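PDB 4NNB: OBCA, Oxalate Biosynthetic Component A from Burkholderia glumae, which belongs to a family of TIM-barrel enzymes and binds a magnesium ion together with an oxaloacetate ion. Local coordinates for residues 357-362 / 435-440; 421-426 / 455-460; 294-299 / 336-341. All blocks are in the same frame, centred on the assembly; numbering follows the deposited sequence.

In the fold
All three contacts belong to the layer of helices and loops around the parallel beta-barrel of this TIM-barrel chain. Contact 3 closes first along the chain, joining the loop before strand 308-311 to helix 328-341, which follows that strand. Contacts 1 and 2 come later, and their segments alternate in sequence; both use helix 416-440, contact 2 an earlier part of it and contact 1 its last turns. Their centres lie about 24 Å apart, as do those of contacts 1 and 3, whereas contacts 2 and 3 are about 37 Å apart. None touches another, and together they join flanking loops and helices on the part of the barrel from strand 308-311 to strand 444-449 and the helix after it.

Contact 1 of 3, residues 357-362 / 435-440; sequences NATSLY and ERLRAS
Thr359 and Ser440 lie against each other, their CA atoms 5.7 Å apart. The van der Waals part of the contact is made by the carbon side of the threonine: Ser440 OG comes to 3.2 Å from Thr359 CB, while Ser440 CB rests 3.6 Å from Thr359 CG2. The same Thr359 CG2 methyl meets the tip of Leu437 at CD2, 4.0 Å away, where the leucine turns inward to Phe375 and Leu377 of strand 373-378 and Ile446 of strand 444-449. This places the contact in the outer helical layer of the TIM barrel: helix 352-359 follows strand 344-349, helix 416-440 runs into strand 444-449, and strand 373-378 lies between those two strands.

The polar part is bridged by water. One water donates to Thr359 O at 3.1 Å and is held 2.6 Å from Ser440 OG. A second accepts from Arg436 NE at 2.7 Å, lying in the plane of the guanidinium at its edge, and donates to Thr359 OG1 at 3.2 Å. With a chi1 of 60°, OG1 sits between the backbone N and the carbonyl carbon and turns back to the carbonyl of Val355 one helical turn earlier, while CG2 remains directed at the other helix.

Charge adds a further link. The Arg436 chain bends at chi3 (69°), crossing the threonine side chain at about a right angle, and its NH1 forms a salt bridge with Asp356 of helix 352-359.

Contact 2 of 3, residues 421-426 / 455-460; sequences RAVELA and QNLLVD
Leu457 brings one methyl, CD2, up to two consecutive residues of helix 416-440. Leu457 CD2 lies 3.7 Å from Val423 CG2 and 3.9 Å from Ala422 CB, so a single leucine branch serves both neighbours. The Val423 and Leu457 side chains run alongside each other, antiparallel, rather than meeting end on, and their CA atoms, 6.3 Å apart, mark the closest backbone approach.

The valine is also met by Asp460, three residues after the leucine. Val423 CG2 stands 3.8 Å from Asp460 CB, and Val423 CG1 follows at 4.0 Å from the same atom; the aspartate side chain lies nearly perpendicular to the valine. A chi1 of 171° sets Val423 CG1 anti to the backbone N and leaves CG2 beside that nitrogen, anti to the carbonyl carbon, where it meets both partners.

Further out, Leu457 also packs on Ile407 of helix 401-413 and on Leu450, which follows strand 444-449. The carboxylate of Asp460 is fixed by two groups: OD1 forms a salt bridge with Arg509, and OD2 is hydrogen-bonded to His419 NE2, an earlier residue of helix 416-440. The contact thus joins the helix before barrel strand 444-449 to segment 455-460, on the helix after it, in the alternating strand-and-helix order of a TIM barrel.

Between the two segments themselves the attraction is short in range, made mainly by methyl and methylene groups, with Asp460 OD2 also brushing the valine. Directional bonding comes through the aspartate carboxylate, whose arginine and histidine partners would probably favour its negative form.

Contact 3 of 3, residues 294-299 / 336-341; sequences AHLKFY and DHFERV
Leu296 meets His337 and Val341 with its backbone carbonyl and Phe338 with its side chain. The contact belongs to the TIM-barrel shell: the loop carrying Leu296 leads into strand 308-311, helix 328-341 follows that strand, and Leu296 and Phe338 both rest on Ala309 within it.

His337 points its ring edge at the carbonyl. His337 NE2 donates to Leu296 O over 2.8 Å at an angle of 162°, with the oxygen close to the ring plane; seen from the acceptor, the nitrogen stands above the carbonyl plane, 50° out of it. A chi1 of -179° extends the imidazole away from its own backbone N and across to the loop. Val341, one turn further on, packs on both partners: its CG1 covers one face of the His337 imidazole 3.6 Å above the plane, toward the rim, while Val341 CG2 lies 3.4 Å from Leu296 O.

Phe338 and the Leu296 side chain meet obliquely, Leu296 CD1 lying 3.4 Å from Phe338 CE1 and 3.5 Å from Phe338 CZ. The other leucine branch turns back into the loop, to His295, whose NE2 bonds the carbonyl of the ligand-pocket residue Ser277; Leu296 CD2 sits 3.9 Å above the centre of the His295 ring.

Contact 1 of 3, residues 357-362 / 435-440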
# COMPACT_ATOMS: atom_id res chain seq x y z
N ASN A 357 -10.67 24.20 -0.99
CA ASN A 357 -12.08 23.90 -1.24
C ASN A 357 -12.86 23.46 -0.00
O ASN A 357 -13.99 23.90 0.22
CB ASN A 357 -12.20 22.87 -2.36
CG ASN A 357 -11.69 23.40 -3.70
OD1 ASN A 357 -11.40 24.60 -3.83
ND2 ASN A 357 -11.59 22.53 -4.70
N ALA A 358 -12.24 22.60 0.81
CA ALA A 358 -12.91 22.07 1.99
C ALA A 358 -13.21 23.19 2.96
O ALA A 358 -14.26 23.21 3.60
CB ALA A 358 -12.06 21.01 2.67
N THR A 359 -12.29 24.15 3.06
CA THR A 359 -12.45 25.22 4.04
C THR A 359 -13.26 26.41 3.52
O THR A 359 -13.54 27.33 4.27
CB THR A 359 -11.09 25.73 4.58
OG1 THR A 359 -10.29 26.23 3.50
CG2 THR A 359 -10.34 24.60 5.28
N SER A 360 -13.63 26.38 2.24
CA SER A 360 -14.44 27.48 1.69
C SER A 360 -15.77 26.98 1.16
O SER A 360 -16.74 26.84 1.90
CB SER A 360 -13.65 28.25 0.62
OG SER A 360 -13.31 27.43 -0.48
N LEU A 361 -15.81 26.67 -0.13
CA LEU A 361 -17.05 26.27 -0.78
C LEU A 361 -17.76 25.06 -0.15
O LEU A 361 -18.99 25.06 -0.03
CB LEU A 361 -16.80 26.00 -2.26
CG LEU A 361 -18.07 25.88 -3.11
CD1 LEU A 361 -18.71 27.24 -3.29
CD2 LEU A 361 -17.72 25.25 -4.44
N TYR A 362 -17.01 24.04 0.24
CA TYR A 362 -17.64 22.83 0.75
C TYR A 362 -17.78 22.80 2.26
O TYR A 362 -18.20 21.80 2.82
CB TYR A 362 -16.88 21.59 0.27
CG TYR A 362 -16.87 21.42 -1.24
CD1 TYR A 362 -15.79 21.84 -2.00
CD2 TYR A 362 -17.95 20.83 -1.90
CE1 TYR A 362 -15.77 21.68 -3.38
CE2 TYR A 362 -17.93 20.68 -3.29
CZ TYR A 362 -16.85 21.11 -4.01
OH TYR A 362 -16.83 20.96 -5.39
N GLU A 435 -3.36 23.89 10.59
CA GLU A 435 -3.97 25.05 11.23
C GLU A 435 -5.14 25.63 10.42
O GLU A 435 -6.13 26.08 11.00
CB GLU A 435 -2.93 26.14 11.51
CG GLU A 435 -1.88 25.73 12.54
CD GLU A 435 -2.50 25.24 13.84
OE1 GLU A 435 -3.44 25.89 14.36
OE2 GLU A 435 -2.06 24.18 14.34
N ARG A 436 -5.02 25.61 9.09
CA ARG A 436 -6.15 26.05 8.26
C ARG A 436 -7.35 25.16 8.50
O ARG A 436 -8.47 25.64 8.64
CB ARG A 436 -5.78 26.04 6.77
CG ARG A 436 -4.89 27.20 6.33
CD ARG A 436 -4.72 27.18 4.82
NE ARG A 436 -5.96 27.53 4.13
CZ ARG A 436 -6.20 27.28 2.85
NH1 ARG A 436 -5.28 26.66 2.12
NH2 ARG A 436 -7.35 27.63 2.30
N LEU A 437 -7.11 23.85 8.58
CA LEU A 437 -8.20 22.92 8.81
C LEU A 437 -8.82 23.12 10.20
O LEU A 437 -10.05 23.12 10.35
CB LEU A 437 -7.74 21.46 8.59
CG LEU A 437 -7.29 21.08 7.16
CD1 LEU A 437 -6.71 19.65 7.11
CD2 LEU A 437 -8.43 21.22 6.17
N ARG A 438 -7.97 23.31 11.22
CA ARG A 438 -8.46 23.51 12.59
C ARG A 438 -9.23 24.82 12.73
O ARG A 438 -10.19 24.89 13.48
CB ARG A 438 -7.31 23.52 13.60
CG ARG A 438 -6.48 22.26 13.66
CD ARG A 438 -7.26 21.12 14.22
NE ARG A 438 -6.36 20.07 14.68
CZ ARG A 438 -6.76 18.86 15.05
NH1 ARG A 438 -8.05 18.54 14.98
NH2 ARG A 438 -5.86 17.97 15.46
N ALA A 439 -8.78 25.85 12.03
CA ALA A 439 -9.44 27.15 12.09
C ALA A 439 -10.83 27.06 11.48
O ALA A 439 -11.80 27.62 12.02
CB ALA A 439 -8.59 28.23 11.40
N SER A 440 -10.96 26.35 10.36
CA SER A 440 -12.25 26.28 9.68
C SER A 440 -13.17 25.27 10.33
O SER A 440 -14.39 25.41 10.25
CB SER A 440 -12.08 25.95 8.19
OG SER A 440 -11.42 27.00 7.53
O HOH W 1 -13.27 28.72 7.00
O HOH W 2 -8.40 28.31 4.98

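Contact 2 of 3, residues 421-426 / 455-460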
# COMPACT_ATOMS: atom_id res chain seq x y z
N ARG A 421 16.25 16.86 11.20
CA ARG A 421 16.04 17.89 10.18
C ARG A 421 14.83 17.53 9.31
O ARG A 421 14.00 18.38 9.00
CB ARG A 421 17.29 18.12 9.32
CG ARG A 421 18.50 18.70 10.08
CD ARG A 421 19.42 19.57 9.19
NE ARG A 421 20.14 18.83 8.15
CZ ARG A 421 21.23 18.09 8.36
NH1 ARG A 421 21.73 17.98 9.58
NH2 ARG A 421 21.81 17.46 7.35
N ALA A 422 14.73 16.25 8.94
CA ALA A 422 13.63 15.78 8.10
C ALA A 422 12.27 16.02 8.76
O ALA A 422 11.35 16.53 8.12
CB ALA A 422 13.81 14.31 7.75
N VAL A 423 12.14 15.65 10.03
CA VAL A 423 10.95 15.93 10.82
C VAL A 423 10.59 17.42 10.82
O VAL A 423 9.43 17.78 10.65
CB VAL A 423 11.10 15.44 12.28
CG1 VAL A 423 9.95 15.93 13.15
CG2 VAL A 423 11.19 13.93 12.32
N GLU A 424 11.60 18.26 10.99
CA GLU A 424 11.42 19.71 11.00
C GLU A 424 10.82 20.23 9.69
O GLU A 424 9.89 21.03 9.70
CB GLU A 424 12.76 20.42 11.29
CG GLU A 424 12.70 21.94 11.23
CD GLU A 424 13.97 22.61 11.73
OE1 GLU A 424 13.91 23.81 12.08
OE2 GLU A 424 15.03 21.94 11.78
N LEU A 425 11.37 19.77 8.57
CA LEU A 425 10.88 20.19 7.26
C LEU A 425 9.45 19.74 7.03
O LEU A 425 8.65 20.45 6.42
CB LEU A 425 11.77 19.63 6.15
CG LEU A 425 13.25 19.98 6.23
CD1 LEU A 425 14.02 19.26 5.14
CD2 LEU A 425 13.43 21.48 6.10
N ALA A 426 9.12 18.54 7.52
CA ALA A 426 7.79 17.98 7.35
C ALA A 426 6.78 18.81 8.12
O ALA A 426 5.75 19.24 7.57
CB ALA A 426 7.75 16.53 7.81
N GLN A 455 8.04 6.49 6.16
CA GLN A 455 7.25 6.20 7.36
C GLN A 455 7.98 6.28 8.71
O GLN A 455 7.33 6.28 9.74
CB GLN A 455 6.48 4.88 7.23
CG GLN A 455 5.25 5.00 6.31
CD GLN A 455 4.49 3.70 6.18
OE1 GLN A 455 4.95 2.64 6.61
NE2 GLN A 455 3.31 3.76 5.59
N ASN A 456 9.30 6.37 8.71
CA ASN A 456 10.01 6.56 9.99
C ASN A 456 9.65 7.90 10.61
O ASN A 456 9.86 8.12 11.80
CB ASN A 456 11.52 6.41 9.84
CG ASN A 456 11.95 4.98 9.50
OD1 ASN A 456 11.21 4.03 9.75
ND2 ASN A 456 13.14 4.83 8.93
N LEU A 457 9.10 8.80 9.80
CA LEU A 457 8.69 10.13 10.24
C LEU A 457 7.32 10.14 10.88
O LEU A 457 6.97 11.10 11.57
CB LEU A 457 8.67 11.09 9.04
CG LEU A 457 9.96 11.30 8.27
CD1 LEU A 457 9.71 12.14 7.04
CD2 LEU A 457 10.99 11.98 9.18
N LEU A 458 6.53 9.09 10.65
CA LEU A 458 5.10 9.10 10.99
C LEU A 458 4.77 9.56 12.40
O LEU A 458 3.97 10.48 12.59
CB LEU A 458 4.48 7.71 10.81
CG LEU A 458 3.77 7.40 9.51
CD1 LEU A 458 3.19 5.99 9.61
CD2 LEU A 458 2.67 8.43 9.19
N VAL A 459 5.37 8.91 13.39
CA VAL A 459 5.06 9.23 14.78
C VAL A 459 5.55 10.62 15.19
O VAL A 459 4.80 11.36 15.82
CB VAL A 459 5.56 8.14 15.74
CG1 VAL A 459 5.37 8.58 17.20
CG2 VAL A 459 4.82 6.85 15.48
N ASP A 460 6.78 10.98 14.84
CA ASP A 460 7.31 12.29 15.22
C ASP A 460 6.46 13.41 14.62
O ASP A 460 6.10 14.37 15.31
CB ASP A 460 8.76 12.46 14.79
CG ASP A 460 9.74 11.67 15.65
OD1 ASP A 460 9.41 11.37 16.82
OD2 ASP A 460 10.83 11.35 15.15

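Contact 3 of 3, residues 294-299 / 336-341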
# COMPACT_ATOMS: atom_id res chain seq x y z
N ALA A 294 -22.52 3.81 -4.89
CA ALA A 294 -23.42 2.66 -4.88
C ALA A 294 -23.13 1.67 -3.73
O ALA A 294 -24.03 0.96 -3.27
CB ALA A 294 -23.40 1.94 -6.22
N HIS A 295 -21.88 1.63 -3.28
CA HIS A 295 -21.51 0.82 -2.12
C HIS A 295 -21.78 1.51 -0.79
O HIS A 295 -21.51 0.95 0.27
CB HIS A 295 -20.04 0.36 -2.19
CG HIS A 295 -19.05 1.48 -2.33
ND1 HIS A 295 -19.36 2.69 -2.93
CD2 HIS A 295 -17.75 1.56 -1.96
CE1 HIS A 295 -18.29 3.46 -2.92
NE2 HIS A 295 -17.30 2.80 -2.34
N LEU A 296 -22.30 2.73 -0.85
CA LEU A 296 -22.56 3.48 0.38
C LEU A 296 -24.04 3.42 0.72
O LEU A 296 -24.65 4.43 1.05
CB LEU A 296 -22.09 4.92 0.26
CG LEU A 296 -20.62 5.07 -0.15
CD1 LEU A 296 -20.26 6.55 -0.15
CD2 LEU A 296 -19.65 4.26 0.75
N LYS A 297 -24.60 2.23 0.64
CA LYS A 297 -26.03 2.03 0.91
C LYS A 297 -26.23 1.56 2.34
O LYS A 297 -25.27 1.20 3.02
CB LYS A 297 -26.54 0.95 -0.03
CG LYS A 297 -25.81 -0.37 0.15
CD LYS A 297 -26.40 -1.46 -0.72
CE LYS A 297 -25.76 -2.80 -0.41
NZ LYS A 297 -25.93 -3.76 -1.55
N PHE A 298 -27.48 1.57 2.80
CA PHE A 298 -27.85 0.87 4.02
C PHE A 298 -27.69 -0.63 3.77
O PHE A 298 -28.32 -1.18 2.87
CB PHE A 298 -29.29 1.21 4.40
CG PHE A 298 -29.71 0.67 5.74
CD1 PHE A 298 -30.31 -0.57 5.84
CD2 PHE A 298 -29.53 1.42 6.89
CE1 PHE A 298 -30.71 -1.07 7.09
CE2 PHE A 298 -29.92 0.93 8.13
CZ PHE A 298 -30.51 -0.32 8.23
N TYR A 299 -26.84 -1.29 4.55
CA TYR A 299 -26.68 -2.73 4.44
C TYR A 299 -27.65 -3.44 5.39
O TYR A 299 -27.44 -3.41 6.60
CB TYR A 299 -25.22 -3.15 4.73
CG TYR A 299 -24.26 -2.82 3.61
CD1 TYR A 299 -23.85 -3.80 2.70
CD2 TYR A 299 -23.78 -1.53 3.44
CE1 TYR A 299 -22.98 -3.48 1.66
CE2 TYR A 299 -22.91 -1.21 2.40
CZ TYR A 299 -22.53 -2.18 1.52
OH TYR A 299 -21.66 -1.84 0.49
N ASP A 336 -24.89 14.99 -0.85
CA ASP A 336 -26.32 14.71 -0.67
C ASP A 336 -26.52 13.28 -0.20
O ASP A 336 -27.31 13.00 0.70
CB ASP A 336 -27.07 14.88 -2.00
CG ASP A 336 -27.60 16.28 -2.21
OD1 ASP A 336 -27.35 17.14 -1.33
OD2 ASP A 336 -28.27 16.53 -3.25
N HIS A 337 -25.79 12.36 -0.82
CA HIS A 337 -25.93 10.95 -0.49
C HIS A 337 -25.38 10.59 0.90
O HIS A 337 -26.06 9.92 1.68
CB HIS A 337 -25.29 10.10 -1.55
CG HIS A 337 -25.42 8.64 -1.30
ND1 HIS A 337 -26.44 7.88 -1.85
CD2 HIS A 337 -24.69 7.79 -0.54
CE1 HIS A 337 -26.31 6.63 -1.45
NE2 HIS A 337 -25.26 6.55 -0.65
N PHE A 338 -24.16 11.03 1.20
CA PHE A 338 -23.55 10.76 2.50
C PHE A 338 -24.51 11.26 3.59
O PHE A 338 -24.80 10.56 4.57
CB PHE A 338 -22.20 11.47 2.66
CG PHE A 338 -21.03 10.81 1.93
CD1 PHE A 338 -21.11 10.48 0.58
CD2 PHE A 338 -19.83 10.58 2.60
CE1 PHE A 338 -20.02 9.92 -0.08
CE2 PHE A 338 -18.74 10.02 1.94
CZ PHE A 338 -18.83 9.69 0.59
N GLU A 339 -25.00 12.49 3.41
CA GLU A 339 -25.90 13.09 4.41
C GLU A 339 -27.14 12.22 4.59
O GLU A 339 -27.54 11.92 5.72
CB GLU A 339 -26.25 14.53 4.00
CG GLU A 339 -26.95 15.34 5.09
CD GLU A 339 -27.26 16.77 4.66
OE1 GLU A 339 -26.54 17.32 3.80
OE2 GLU A 339 -28.23 17.34 5.18
N ARG A 340 -27.73 11.79 3.48
CA ARG A 340 -28.94 10.97 3.51
C ARG A 340 -28.77 9.61 4.22
O ARG A 340 -29.61 9.23 5.04
CB ARG A 340 -29.50 10.75 2.10
CG ARG A 340 -30.81 9.97 2.09
CD ARG A 340 -31.44 9.87 0.71
NE ARG A 340 -30.70 9.00 -0.21
CZ ARG A 340 -30.69 7.67 -0.16
NH1 ARG A 340 -29.99 6.97 -1.05
NH2 ARG A 340 -31.35 7.02 0.80
N VAL A 341 -27.70 8.88 3.91
CA VAL A 341 -27.55 7.54 4.49
C VAL A 341 -26.82 7.53 5.83
O VAL A 341 -26.75 6.50 6.48
CB VAL A 341 -26.89 6.55 3.52
CG1 VAL A 341 -27.63 6.52 2.21
CG2 VAL A 341 -25.41 6.92 3.29